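Local coordinates for protein alpha-L-arabinosidase (Xanthomonas axonopodis pv. citri, PDB 6D25) that probably removes L-arabinofuranosyl side groups from arabinoxylans, including internally di-substituted ones, as a trimeric GH51 arabinofuranosidase, at residues A115-R120 with T136-D141; W167-T172 with S177-E182; P174-S177 with R183-N186; R221-V226 with I234-P239. One frame throughout, in Å; residues are numbered along the deposited sequence.

Contact 1 of 4, residues A115-R120 with T136-D141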
loop_
_atom_site.group_PDB
_atom_site.type_symbol
_atom_site.label_atom_id
_atom_site.label_comp_id
_atom_site.label_asym_id
_atom_site.label_seq_id
_atom_site.Cartn_x
_atom_site.Cartn_y
_atom_site.Cartn_z
ATOM N N ALA A 115 6.141 -14.848 -27.758
ATOM C CA ALA A 115 4.752 -14.848 -28.214
ATOM C C ALA A 115 3.774 -14.891 -27.046
ATOM O O ALA A 115 2.609 -14.547 -27.222
ATOM C CB ALA A 115 4.489 -16.001 -29.166
ATOM N N LYS A 116 4.192 -15.300 -25.869
ATOM C CA LYS A 116 3.288 -15.390 -24.752
ATOM C C LYS A 116 3.367 -14.144 -23.871
ATOM O O LYS A 116 2.618 -14.045 -22.961
ATOM C CB LYS A 116 3.669 -16.571 -23.849
ATOM C CG LYS A 116 3.655 -17.944 -24.483
ATOM C CD LYS A 116 4.010 -19.017 -23.487
ATOM C CE LYS A 116 3.685 -20.400 -24.014
ATOM N NZ LYS A 116 3.868 -21.423 -22.958
ATOM N N ARG A 117 4.260 -13.207 -24.143
ATOM C CA ARG A 117 4.307 -11.992 -23.350
ATOM C C ARG A 117 3.113 -11.095 -23.735
ATOM O O ARG A 117 2.805 -10.927 -24.906
ATOM C CB ARG A 117 5.604 -11.227 -23.586
ATOM C CG ARG A 117 6.849 -12.043 -23.267
ATOM C CD ARG A 117 8.097 -11.289 -23.548
ATOM N NE ARG A 117 9.268 -12.145 -23.444
ATOM C CZ ARG A 117 10.501 -11.766 -23.760
ATOM N NH1 ARG A 117 10.720 -10.507 -24.081
ATOM N NH2 ARG A 117 11.481 -12.656 -23.801
ATOM N N PRO A 118 2.479 -10.485 -22.733
ATOM C CA PRO A 118 1.322 -9.667 -23.026
ATOM C C PRO A 118 1.710 -8.336 -23.690
ATOM O O PRO A 118 2.778 -7.790 -23.447
ATOM C CB PRO A 118 0.668 -9.438 -21.678
ATOM C CG PRO A 118 1.820 -9.500 -20.737
ATOM C CD PRO A 118 2.682 -10.618 -21.287
ATOM N N ILE A 119 0.856 -7.861 -24.565
ATOM C CA ILE A 119 0.965 -6.531 -25.109
ATOM C C ILE A 119 0.296 -5.588 -24.109
ATOM O O ILE A 119 -0.873 -5.786 -23.758
ATOM C CB ILE A 119 0.324 -6.460 -26.503
ATOM C CG1 ILE A 119 0.952 -7.496 -27.439
ATOM C CG2 ILE A 119 0.388 -5.050 -27.047
ATOM C CD1 ILE A 119 0.274 -7.604 -28.755
ATOM N N ARG A 120 1.033 -4.591 -23.683
ATOM C CA ARG A 120 0.543 -3.609 -22.723
ATOM C C ARG A 120 0.417 -2.271 -23.441
ATOM O O ARG A 120 0.676 -2.159 -24.664
ATOM C CB ARG A 120 1.470 -3.535 -21.505
ATOM C CG ARG A 120 1.534 -4.831 -20.694
ATOM C CD ARG A 120 0.194 -5.270 -20.159
ATOM N NE ARG A 120 0.303 -6.352 -19.207
ATOM C CZ ARG A 120 -0.658 -7.248 -18.956
ATOM N NH1 ARG A 120 -1.838 -7.166 -19.557
ATOM N NH2 ARG A 120 -0.406 -8.224 -18.073
ATOM N N THR A 136 13.419 -8.326 -19.440
ATOM C CA THR A 136 14.564 -8.515 -18.522
ATOM C C THR A 136 15.771 -9.152 -19.233
ATOM O O THR A 136 16.902 -8.664 -19.111
ATOM C CB THR A 136 14.182 -9.340 -17.279
ATOM O OG1 THR A 136 13.322 -8.557 -16.476
ATOM C CG2 THR A 136 15.393 -9.734 -16.469
ATOM N N HIS A 137 15.585 -10.254 -19.932
ATOM C CA HIS A 137 16.722 -10.931 -20.508
ATOM C C HIS A 137 17.364 -10.059 -21.592
ATOM O O HIS A 137 18.607 -10.029 -21.713
ATOM C CB HIS A 137 16.335 -12.291 -21.097
ATOM C CG HIS A 137 16.080 -13.318 -20.056
ATOM N ND1 HIS A 137 16.830 -14.451 -19.945
ATOM C CD2 HIS A 137 15.138 -13.378 -19.090
ATOM C CE1 HIS A 137 16.361 -15.180 -18.965
ATOM N NE2 HIS A 137 15.340 -14.553 -18.391
ATOM N N GLU A 138 16.525 -9.388 -22.391
ATOM C CA GLU A 138 17.070 -8.655 -23.505
ATOM C C GLU A 138 17.861 -7.460 -22.971
ATOM O O GLU A 138 18.960 -7.175 -23.480
ATOM C CB GLU A 138 15.944 -8.238 -24.470
ATOM C CG GLU A 138 15.277 -9.425 -25.147
ATOM C CD GLU A 138 14.286 -10.236 -24.316
ATOM O OE1 GLU A 138 13.783 -9.727 -23.276
ATOM O OE2 GLU A 138 14.015 -11.365 -24.724
ATOM N N PHE A 139 17.320 -6.759 -21.949
ATOM C CA PHE A 139 18.069 -5.643 -21.384
ATOM C C PHE A 139 19.352 -6.142 -20.689
ATOM O O PHE A 139 20.468 -5.574 -20.907
ATOM C CB PHE A 139 17.234 -4.819 -20.409
ATOM C CG PHE A 139 18.039 -3.770 -19.713
ATOM C CD1 PHE A 139 18.507 -2.659 -20.406
ATOM C CD2 PHE A 139 18.421 -3.920 -18.395
ATOM C CE1 PHE A 139 19.290 -1.705 -19.781
ATOM C CE2 PHE A 139 19.201 -2.951 -17.770
ATOM C CZ PHE A 139 19.629 -1.853 -18.477
ATOM N N MET A 140 19.237 -7.162 -19.850
ATOM C CA MET A 140 20.406 -7.543 -19.066
ATOM C C MET A 140 21.514 -8.093 -19.972
ATOM O O MET A 140 22.714 -7.796 -19.746
ATOM C CB MET A 140 20.039 -8.552 -17.970
ATOM C CG MET A 140 19.155 -7.967 -16.900
ATOM S SD MET A 140 19.857 -6.498 -16.073
ATOM C CE MET A 140 21.140 -7.314 -15.139
ATOM N N ASP A 141 21.162 -8.865 -20.984
ATOM C CA ASP A 141 22.167 -9.384 -21.910
ATOM C C ASP A 141 22.737 -8.233 -22.754
ATOM O O ASP A 141 23.902 -8.283 -23.148
ATOM C CB ASP A 141 21.601 -10.510 -22.778
ATOM C CG ASP A 141 21.329 -11.802 -22.023
ATOM O OD1 ASP A 141 21.903 -11.995 -20.915
ATOM O OD2 ASP A 141 20.516 -12.592 -22.543
#

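Contact 2 of 4, residues W167-T172 with S177-E182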
loop_
_atom_site.group_PDB
_atom_site.type_symbol
_atom_site.label_atom_id
_atom_site.label_comp_id
_atom_site.label_asym_id
_atom_site.label_seq_id
_atom_site.Cartn_x
_atom_site.Cartn_y
_atom_site.Cartn_z
ATOM N N TRP A 167 11.614 -10.024 -8.546
ATOM C CA TRP A 167 12.415 -9.639 -9.709
ATOM C C TRP A 167 13.908 -9.725 -9.383
ATOM O O TRP A 167 14.677 -10.242 -10.181
ATOM C CB TRP A 167 12.074 -8.219 -10.162
ATOM C CG TRP A 167 12.499 -7.871 -11.546
ATOM C CD1 TRP A 167 12.914 -8.728 -12.518
ATOM C CD2 TRP A 167 12.486 -6.570 -12.143
ATOM N NE1 TRP A 167 13.136 -8.042 -13.679
ATOM C CE2 TRP A 167 12.877 -6.727 -13.491
ATOM C CE3 TRP A 167 12.167 -5.292 -11.685
ATOM C CZ2 TRP A 167 12.966 -5.661 -14.366
ATOM C CZ3 TRP A 167 12.235 -4.231 -12.565
ATOM C CH2 TRP A 167 12.601 -4.426 -13.890
ATOM N N ALA A 168 14.289 -9.191 -8.226
ATOM C CA ALA A 168 15.662 -9.236 -7.791
ATOM C C ALA A 168 16.140 -10.695 -7.654
ATOM O O ALA A 168 17.269 -11.003 -8.067
ATOM C CB ALA A 168 15.818 -8.528 -6.467
ATOM N N GLU A 169 15.307 -11.568 -7.100
ATOM C CA GLU A 169 15.681 -12.972 -6.961
ATOM C C GLU A 169 15.850 -13.612 -8.351
ATOM O O GLU A 169 16.846 -14.322 -8.612
ATOM C CB GLU A 169 14.654 -13.767 -6.138
ATOM C CG GLU A 169 14.957 -15.267 -6.013
ATOM C CD GLU A 169 13.926 -16.080 -5.245
ATOM O OE1 GLU A 169 13.312 -15.476 -4.318
ATOM O OE2 GLU A 169 13.677 -17.338 -5.586
ATOM N N TYR A 170 14.879 -13.372 -9.236
ATOM C CA TYR A 170 14.929 -13.916 -10.581
ATOM C C TYR A 170 16.272 -13.587 -11.237
ATOM O O TYR A 170 16.908 -14.441 -11.850
ATOM C CB TYR A 170 13.797 -13.327 -11.408
ATOM C CG TYR A 170 13.700 -13.834 -12.826
ATOM C CD1 TYR A 170 14.374 -13.197 -13.846
ATOM C CD2 TYR A 170 12.935 -14.942 -13.136
ATOM C CE1 TYR A 170 14.273 -13.633 -15.159
ATOM C CE2 TYR A 170 12.820 -15.391 -14.437
ATOM C CZ TYR A 170 13.475 -14.731 -15.464
ATOM O OH TYR A 170 13.352 -15.178 -16.756
ATOM N N MET A 171 16.682 -12.339 -11.114
ATOM C CA MET A 171 17.866 -11.861 -11.836
ATOM C C MET A 171 19.180 -12.305 -11.159
ATOM O O MET A 171 20.164 -12.474 -11.882
ATOM C CB MET A 171 17.868 -10.336 -11.954
ATOM C CG MET A 171 16.867 -9.840 -13.015
ATOM S SD MET A 171 17.002 -8.050 -13.312
ATOM C CE MET A 171 16.275 -7.388 -11.821
ATOM N N THR A 172 19.207 -12.427 -9.823
ATOM C CA THR A 172 20.511 -12.523 -9.089
ATOM C C THR A 172 20.695 -13.836 -8.313
ATOM O O THR A 172 21.789 -14.092 -7.884
ATOM C CB THR A 172 20.679 -11.362 -8.089
ATOM O OG1 THR A 172 19.709 -11.434 -7.035
ATOM C CG2 THR A 172 20.593 -10.016 -8.770
ATOM N N SER A 177 16.295 -22.168 -6.609
ATOM C CA SER A 177 14.951 -21.743 -6.364
ATOM C C SER A 177 14.144 -21.737 -7.677
ATOM O O SER A 177 14.693 -21.667 -8.779
ATOM C CB SER A 177 14.980 -20.364 -5.718
ATOM O OG SER A 177 15.194 -19.328 -6.698
ATOM N N SER A 178 12.825 -21.769 -7.551
ATOM C CA SER A 178 11.940 -21.773 -8.699
ATOM C C SER A 178 12.163 -20.530 -9.574
ATOM O O SER A 178 12.114 -20.657 -10.800
ATOM C CB SER A 178 10.496 -21.888 -8.287
ATOM O OG SER A 178 10.287 -23.200 -7.791
ATOM N N LEU A 179 12.353 -19.355 -8.966
ATOM C CA LEU A 179 12.543 -18.154 -9.768
ATOM C C LEU A 179 13.908 -18.221 -10.481
ATOM O O LEU A 179 14.006 -17.852 -11.660
ATOM C CB LEU A 179 12.437 -16.902 -8.887
ATOM C CG LEU A 179 11.013 -16.474 -8.537
ATOM C CD1 LEU A 179 10.992 -15.490 -7.343
ATOM C CD2 LEU A 179 10.351 -15.822 -9.753
ATOM N N ALA A 180 14.948 -18.681 -9.810
ATOM C CA ALA A 180 16.243 -18.827 -10.469
ATOM C C ALA A 180 16.129 -19.848 -11.614
ATOM O O ALA A 180 16.698 -19.652 -12.671
ATOM C CB ALA A 180 17.308 -19.256 -9.483
ATOM N N ASN A 181 15.410 -20.938 -11.397
ATOM C CA ASN A 181 15.274 -21.961 -12.418
ATOM C C ASN A 181 14.440 -21.449 -13.614
ATOM O O ASN A 181 14.598 -21.926 -14.728
ATOM C CB ASN A 181 14.666 -23.223 -11.858
ATOM C CG ASN A 181 15.596 -23.957 -10.908
ATOM O OD1 ASN A 181 16.793 -23.712 -10.884
ATOM N ND2 ASN A 181 15.072 -24.918 -10.180
ATOM N N GLU A 182 13.541 -20.515 -13.372
ATOM C CA GLU A 182 12.774 -19.897 -14.412
ATOM C C GLU A 182 13.689 -19.021 -15.293
ATOM O O GLU A 182 13.593 -19.066 -16.533
ATOM C CB GLU A 182 11.612 -19.104 -13.806
ATOM C CG GLU A 182 10.652 -18.601 -14.849
ATOM C CD GLU A 182 9.450 -17.842 -14.291
ATOM O OE1 GLU A 182 9.250 -17.838 -13.053
ATOM O OE2 GLU A 182 8.671 -17.327 -15.143
HETATM O O HOH W 1 11.583 -18.955 -6.064
#

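Contact 3 of 4, residues P174-S177 with R183-N186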
loop_
_atom_site.group_PDB
_atom_site.type_symbol
_atom_site.label_atom_id
_atom_site.label_comp_id
_atom_site.label_asym_id
_atom_site.label_seq_id
_atom_site.Cartn_x
_atom_site.Cartn_y
_atom_site.Cartn_z
ATOM N N PRO A 174 21.723 -17.364 -7.166
ATOM C CA PRO A 174 22.564 -18.456 -7.632
ATOM C C PRO A 174 22.043 -19.845 -7.253
ATOM O O PRO A 174 22.593 -20.836 -7.718
ATOM C CB PRO A 174 23.912 -18.172 -6.925
ATOM C CG PRO A 174 23.477 -17.648 -5.578
ATOM C CD PRO A 174 22.242 -16.823 -5.895
ATOM N N THR A 175 21.026 -19.920 -6.407
ATOM C CA THR A 175 20.495 -21.215 -5.911
ATOM C C THR A 175 19.592 -21.855 -6.980
ATOM O O THR A 175 19.400 -21.288 -8.068
ATOM C CB THR A 175 19.675 -20.964 -4.637
ATOM O OG1 THR A 175 18.685 -19.952 -4.900
ATOM C CG2 THR A 175 20.571 -20.579 -3.481
ATOM N N ARG A 176 18.973 -22.947 -6.632
ATOM C CA ARG A 176 18.025 -23.658 -7.505
ATOM C C ARG A 176 16.581 -23.404 -7.043
ATOM O O ARG A 176 15.732 -24.294 -7.104
ATOM C CB ARG A 176 18.354 -25.155 -7.523
ATOM C CG ARG A 176 19.826 -25.456 -7.793
ATOM C CD ARG A 176 20.172 -25.288 -9.242
ATOM N NE ARG A 176 21.588 -25.519 -9.561
ATOM C CZ ARG A 176 22.098 -25.237 -10.749
ATOM N NH1 ARG A 176 23.352 -24.825 -10.855
ATOM N NH2 ARG A 176 21.316 -25.296 -11.813
ATOM N N SER A 177 16.295 -22.168 -6.609
ATOM C CA SER A 177 14.951 -21.743 -6.364
ATOM C C SER A 177 14.144 -21.737 -7.677
ATOM O O SER A 177 14.693 -21.667 -8.779
ATOM C CB SER A 177 14.980 -20.364 -5.718
ATOM O OG SER A 177 15.194 -19.328 -6.698
ATOM N N ARG A 183 14.576 -18.238 -14.667
ATOM C CA ARG A 183 15.613 -17.539 -15.409
ATOM C C ARG A 183 16.429 -18.526 -16.279
ATOM O O ARG A 183 16.695 -18.256 -17.473
ATOM C CB ARG A 183 16.533 -16.784 -14.456
ATOM C CG ARG A 183 17.648 -16.027 -15.155
ATOM C CD ARG A 183 18.807 -15.633 -14.252
ATOM N NE ARG A 183 19.498 -16.781 -13.673
ATOM C CZ ARG A 183 19.714 -16.998 -12.358
ATOM N NH1 ARG A 183 19.150 -16.243 -11.418
ATOM N NH2 ARG A 183 20.524 -18.008 -12.003
ATOM N N ARG A 184 16.839 -19.641 -15.691
ATOM C CA ARG A 184 17.604 -20.648 -16.432
ATOM C C ARG A 184 16.770 -21.199 -17.602
ATOM O O ARG A 184 17.314 -21.368 -18.701
ATOM C CB ARG A 184 18.094 -21.774 -15.519
ATOM C CG ARG A 184 18.957 -21.303 -14.356
ATOM C CD ARG A 184 19.652 -22.456 -13.629
ATOM N NE ARG A 184 20.570 -21.920 -12.629
ATOM C CZ ARG A 184 20.293 -21.669 -11.366
ATOM N NH1 ARG A 184 19.129 -22.035 -10.868
ATOM N NH2 ARG A 184 21.184 -21.014 -10.617
ATOM N N ALA A 185 15.501 -21.495 -17.387
ATOM C CA ALA A 185 14.600 -22.021 -18.424
ATOM C C ALA A 185 14.522 -21.014 -19.594
ATOM O O ALA A 185 14.398 -21.422 -20.767
ATOM C CB ALA A 185 13.211 -22.268 -17.855
ATOM N N ASN A 186 14.577 -19.717 -19.258
ATOM C CA ASN A 186 14.451 -18.649 -20.227
ATOM C C ASN A 186 15.817 -18.327 -20.865
ATOM O O ASN A 186 15.926 -17.379 -21.631
ATOM C CB ASN A 186 13.820 -17.420 -19.575
ATOM C CG ASN A 186 12.330 -17.586 -19.366
ATOM O OD1 ASN A 186 11.697 -18.361 -20.087
ATOM N ND2 ASN A 186 11.764 -16.939 -18.364
#

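Contact 4 of 4, residues R221-V226 with I234-P239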
loop_
_atom_site.group_PDB
_atom_site.type_symbol
_atom_site.label_atom_id
_atom_site.label_comp_id
_atom_site.label_asym_id
_atom_site.label_seq_id
_atom_site.Cartn_x
_atom_site.Cartn_y
_atom_site.Cartn_z
ATOM N N ARG A 221 9.424 0.610 3.425
ATOM C CA ARG A 221 8.780 -0.683 3.326
ATOM C C ARG A 221 9.288 -1.434 2.097
ATOM O O ARG A 221 9.722 -2.605 2.213
ATOM C CB ARG A 221 7.267 -0.534 3.241
ATOM C CG ARG A 221 6.480 -1.816 3.040
ATOM C CD ARG A 221 5.016 -1.480 3.025
ATOM N NE ARG A 221 4.150 -2.643 2.962
ATOM C CZ ARG A 221 2.825 -2.588 2.925
ATOM N NH1 ARG A 221 2.188 -1.410 2.817
ATOM N NH2 ARG A 221 2.145 -3.729 2.969
ATOM N N TYR A 222 9.225 -0.838 0.913
ATOM C CA TYR A 222 9.523 -1.585 -0.296
ATOM C C TYR A 222 11.019 -1.966 -0.363
ATOM O O TYR A 222 11.365 -3.071 -0.854
ATOM C CB TYR A 222 9.134 -0.804 -1.550
ATOM C CG TYR A 222 7.682 -0.897 -1.936
ATOM C CD1 TYR A 222 6.690 -0.386 -1.120
ATOM C CD2 TYR A 222 7.283 -1.576 -3.086
ATOM C CE1 TYR A 222 5.353 -0.501 -1.451
ATOM C CE2 TYR A 222 5.958 -1.694 -3.434
ATOM C CZ TYR A 222 4.981 -1.157 -2.613
ATOM O OH TYR A 222 3.637 -1.264 -2.935
ATOM N N GLN A 223 11.898 -1.109 0.136
ATOM C CA GLN A 223 13.333 -1.408 0.067
ATOM C C GLN A 223 13.651 -2.633 0.939
ATOM O O GLN A 223 14.587 -3.362 0.627
ATOM C CB GLN A 223 14.229 -0.215 0.435
ATOM C CG GLN A 223 14.195 0.185 1.898
ATOM C CD GLN A 223 15.034 -0.685 2.816
ATOM O OE1 GLN A 223 16.088 -1.159 2.399
ATOM N NE2 GLN A 223 14.572 -0.882 4.051
ATOM N N THR A 224 12.859 -2.853 1.991
ATOM C CA THR A 224 13.086 -3.957 2.923
ATOM C C THR A 224 13.172 -5.285 2.135
ATOM O O THR A 224 13.970 -6.175 2.503
ATOM C CB THR A 224 11.966 -4.028 3.960
ATOM O OG1 THR A 224 11.873 -2.825 4.716
ATOM C CG2 THR A 224 12.152 -5.191 4.922
ATOM N N PHE A 225 12.350 -5.435 1.107
ATOM C CA PHE A 225 12.156 -6.707 0.489
ATOM C C PHE A 225 13.040 -6.875 -0.754
ATOM O O PHE A 225 13.018 -7.955 -1.356
ATOM C CB PHE A 225 10.673 -6.934 0.196
ATOM C CG PHE A 225 9.857 -6.843 1.451
ATOM C CD1 PHE A 225 9.963 -7.831 2.420
ATOM C CD2 PHE A 225 9.098 -5.727 1.726
ATOM C CE1 PHE A 225 9.279 -7.722 3.621
ATOM C CE2 PHE A 225 8.407 -5.621 2.921
ATOM C CZ PHE A 225 8.502 -6.608 3.875
ATOM N N VAL A 226 13.858 -5.903 -1.066
ATOM C CA VAL A 226 14.903 -6.088 -2.063
ATOM C C VAL A 226 16.196 -6.460 -1.336
ATOM O O VAL A 226 16.879 -5.612 -0.790
ATOM C CB VAL A 226 15.086 -4.832 -2.922
ATOM C CG1 VAL A 226 16.188 -5.010 -3.946
ATOM C CG2 VAL A 226 13.805 -4.447 -3.616
ATOM N N ILE A 234 23.424 -5.413 -3.996
ATOM C CA ILE A 234 22.464 -4.565 -4.737
ATOM C C ILE A 234 22.310 -3.236 -3.976
ATOM O O ILE A 234 21.734 -3.210 -2.895
ATOM C CB ILE A 234 21.117 -5.270 -4.898
ATOM C CG1 ILE A 234 21.288 -6.653 -5.542
ATOM C CG2 ILE A 234 20.153 -4.407 -5.710
ATOM C CD1 ILE A 234 20.010 -7.473 -5.630
ATOM N N LEU A 235 22.800 -2.145 -4.552
ATOM C CA LEU A 235 22.668 -0.832 -3.923
ATOM C C LEU A 235 21.278 -0.282 -4.197
ATOM O O LEU A 235 20.766 -0.424 -5.309
ATOM C CB LEU A 235 23.767 0.096 -4.479
ATOM C CG LEU A 235 25.205 -0.327 -4.173
ATOM C CD1 LEU A 235 26.158 0.553 -4.939
ATOM C CD2 LEU A 235 25.520 -0.285 -2.690
ATOM N N LYS A 236 20.705 0.393 -3.218
ATOM C CA LYS A 236 19.326 0.875 -3.337
ATOM C C LYS A 236 19.296 2.395 -3.448
ATOM O O LYS A 236 19.859 3.087 -2.596
ATOM C CB LYS A 236 18.525 0.434 -2.113
ATOM C CG LYS A 236 18.368 -1.086 -1.992
ATOM C CD LYS A 236 18.081 -1.501 -0.578
ATOM C CE LYS A 236 17.776 -2.969 -0.466
ATOM N NZ LYS A 236 17.452 -3.325 0.937
ATOM N N ILE A 237 18.644 2.876 -4.474
ATOM C CA ILE A 237 18.492 4.296 -4.722
ATOM C C ILE A 237 17.067 4.722 -4.349
ATOM O O ILE A 237 16.096 4.229 -4.928
ATOM C CB ILE A 237 18.767 4.643 -6.193
ATOM C CG1 ILE A 237 20.048 3.995 -6.736
ATOM C CG2 ILE A 237 18.733 6.186 -6.374
ATOM C CD1 ILE A 237 21.226 4.262 -5.949
ATOM N N ALA A 238 16.956 5.622 -3.386
ATOM C CA ALA A 238 15.685 6.173 -2.949
ATOM C C ALA A 238 15.202 7.289 -3.880
ATOM O O ALA A 238 15.991 8.054 -4.422
ATOM C CB ALA A 238 15.820 6.670 -1.536
ATOM N N PRO A 239 13.887 7.418 -4.001
ATOM C CA PRO A 239 13.205 8.417 -4.837
ATOM C C PRO A 239 13.340 9.809 -4.190
ATOM O O PRO A 239 12.933 10.027 -3.067
ATOM C CB PRO A 239 11.767 7.881 -4.881
ATOM C CG PRO A 239 11.587 7.229 -3.573
ATOM C CD PRO A 239 12.910 6.550 -3.336
HETATM O O HOH W 2 16.303 -5.308 2.998
#

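Contact 1 of 4, residues A115-R120 with T136-D141
Arg117 and Glu138 reach for each other from opposite directions across a gap that the backbones never close, since even the nearest CA atoms, those of Arg117 and Thr136, are 11.9 Å apart. The arginine spans most of that gap, its chain running straight from CG to NE, and its guanidinium meets the carboxylate edge-on with the two groups' planes turned 53° apart. The pairing is lopsided. Arg117 NH2 gives a nearly straight bond, 165° at the hydrogen, to Glu138 OE2 at 3.0 Å; the acceptor lies in the guanidinium plane and is met on its syn side. Arg117 NH1 makes a bent, weak bond of 3.3 Å to Glu138 OE1.

The bridge ties the loop before strand 120-122 to helix 136-146, and the same loop goes on to give Ile119 N to Ser178 of the second subunit. The other polar atoms are accounted for nearby. Arg117 NH1 has its stronger partner in the carbonyl of Asn132, and Arg117 NE donates to the carbonyl of Gly112. On the acid, OE2 takes a second salt bridge from Arg133, while OE1 accepts from the backbone N of Gly135, just ahead of helix 136-146. A turn about CB-CG of Glu138 (chi2 77°) folds the carboxylate back toward that helix start.

Two arginines and the backbone N of Gly135 thus surround one buried carboxylate, so Glu138 is probably held ionised.

Contact 2 of 4, residues W167-T172 with S177-E182
With CG anti to the backbone N in both Glu169 (chi1 177°) and Tyr170 (chi1 -178°), these neighbours send their side chains from helix 161-172 to the start of helix 178-185, where the N-cap Ser177 and Leu179 meet them. Glu169 stays extended, so its OE2 arrives at Ser177 OG, which donates to it over 2.7 Å. The hydroxyl comes to the anti side of the carboxylate, somewhat out of its plane. Ser177 OG does double duty: set between its own N and carbonyl carbon, it also accepts from Ala180 N at 3.2 Å, the N-cap bond of the second helix. A water extends the network, donating to Glu169 OE2 and accepting from Leu179 N, so the acid is joined to the start of the helix twice, through a serine and through a water.

Leu179 lies across the glutamate, its CD1 3.7 Å from Glu169 CD. The tyrosine ring packs further along helix 178-185: Tyr170 CD2 lies 3.4 Å from Leu179 O, and Tyr170 CE2 comes 3.9 Å from Glu182 CG, which sits at the ring edge. The polar ends of both residues are used beyond this contact, Tyr170 OH with His137 and Asn186, and Glu182 in a salt bridge to Arg108.

The axes of 167-172 and 178-182 pass 7.7 Å apart at a crossing angle of -55°: two consecutive helices joined by a short linker, the second N-capped by Ser177. They fill the connection between strands 149-154 and 196-199 of the parallel barrel, and their outer side meets the third subunit of the trimer.

Contact 3 of 4, residues P174-S177 with R183-N186
The guanidinium of Arg184 lies against one face of that of Arg176 almost flat, their planes 25° apart and their centres 4.0 Å from each other, although the two side chains cross at about a right angle. The overlap is offset: Arg176 NH2 stands over the rim of the Arg184 group, 3.6 Å from Arg184 NE. Arg176 gets there by a bend; its first bond from the backbone points away from the helix, and a chi2 of -77° turns the rest back over Arg184. The opposite face of Arg184 is approached by Arg183 NH2, again toward the rim, which puts the group between two other arginines.

Its edge faces the loop carbonyls. Both terminal nitrogens grip one atom: Arg184 NH1 reaches Thr175 O at 2.9 Å and Arg184 NH2 reaches Thr175 O at 3.1 Å. The oxygen lies in the guanidinium plane, yet both donors come from the same face of the carbonyl, NH2 well above its plane. A weak, bent bond runs from Arg184 NH2 to Pro174 O at 3.2 Å. This is an arginine from the last turn of helix 178-185 holding the linker from helix 161-172, a linker that ends in the N-cap Ser177.

Stacking of like charges is probably eased by these carbonyls, and Asp189 adds a weak, long ion pair at Arg184 NE. Arg183 sends its own nitrogens to the carbonyls of Tyr170, Ala173, Arg188 and Asp189. On the loop side, the backbone N of Arg176 donates to Glu129 of the third subunit.

Contact 4 of 4, residues R221-V226 with I234-P239
Segment 221-226, toward the C-terminal part of helix 212-224, faces strand 235-238 with Gln223 CA 7.3 Å from Lys236 CA, too far for main-chain bonds, so side chains bridge the gap. Lys236 does most of the work. Its chain is extended beyond CG and carries the ammonium to the helix, where Lys236 NZ donates to the main-chain Gln223 O at 2.9 Å and to the side-chain Gln223 OE1, also at 2.9 Å. Gln223 can offer both oxygens because its side chain folds back at chi1 69° and chi2 79°, crossing the lysine at about a right angle; its NE2 is occupied by the carbonyl of Arg220.

The main-chain oxygen of Gln223 is shared. Val226 N bonds to it from one face of the carbonyl plane and Lys236 NZ comes in above the other, so the lysine closes over a turn already tied within the chain. A water donates to Thr224 O and accepts a weak bond from Lys236 NZ. Beside this polar cluster, Val226 CG1 meets Ile234 CG2 at 4.4 Å, a lighter apolar touch. The outer side of the helix is turned to the third subunit, with Arg221 donating to Gly157 and Tyr214 there.

Helix and strand belong to one beta-alpha-beta crossover, strand 196-199, helix 212-224 and strand 235-238, the repeating unit of the TIM-type (beta/alpha)8 barrel expected of a GH51 catalytic domain.

Contacts 2 and 3 are almost one site: their centres are 6 Å apart, they share Ser177, and Tyr170 O receives Arg183 NH1 at 2.9 Å. Contact 1, about 15 Å from contact 2 between centres, joins it through His137 NE2 and Tyr170 OH, 2.6 Å apart and probably hydrogen-bonded. Contact 4 is further round the barrel, about 18 Å from contact 2 between centres, touching it where Thr172 CG2 meets Ile234 CD1 at 4.1 Å. Contacts 2, 3 and 4 all touch the third subunit, and contact 1 touches the second. In this family the active site opens at the C-terminal ends of the barrel strands.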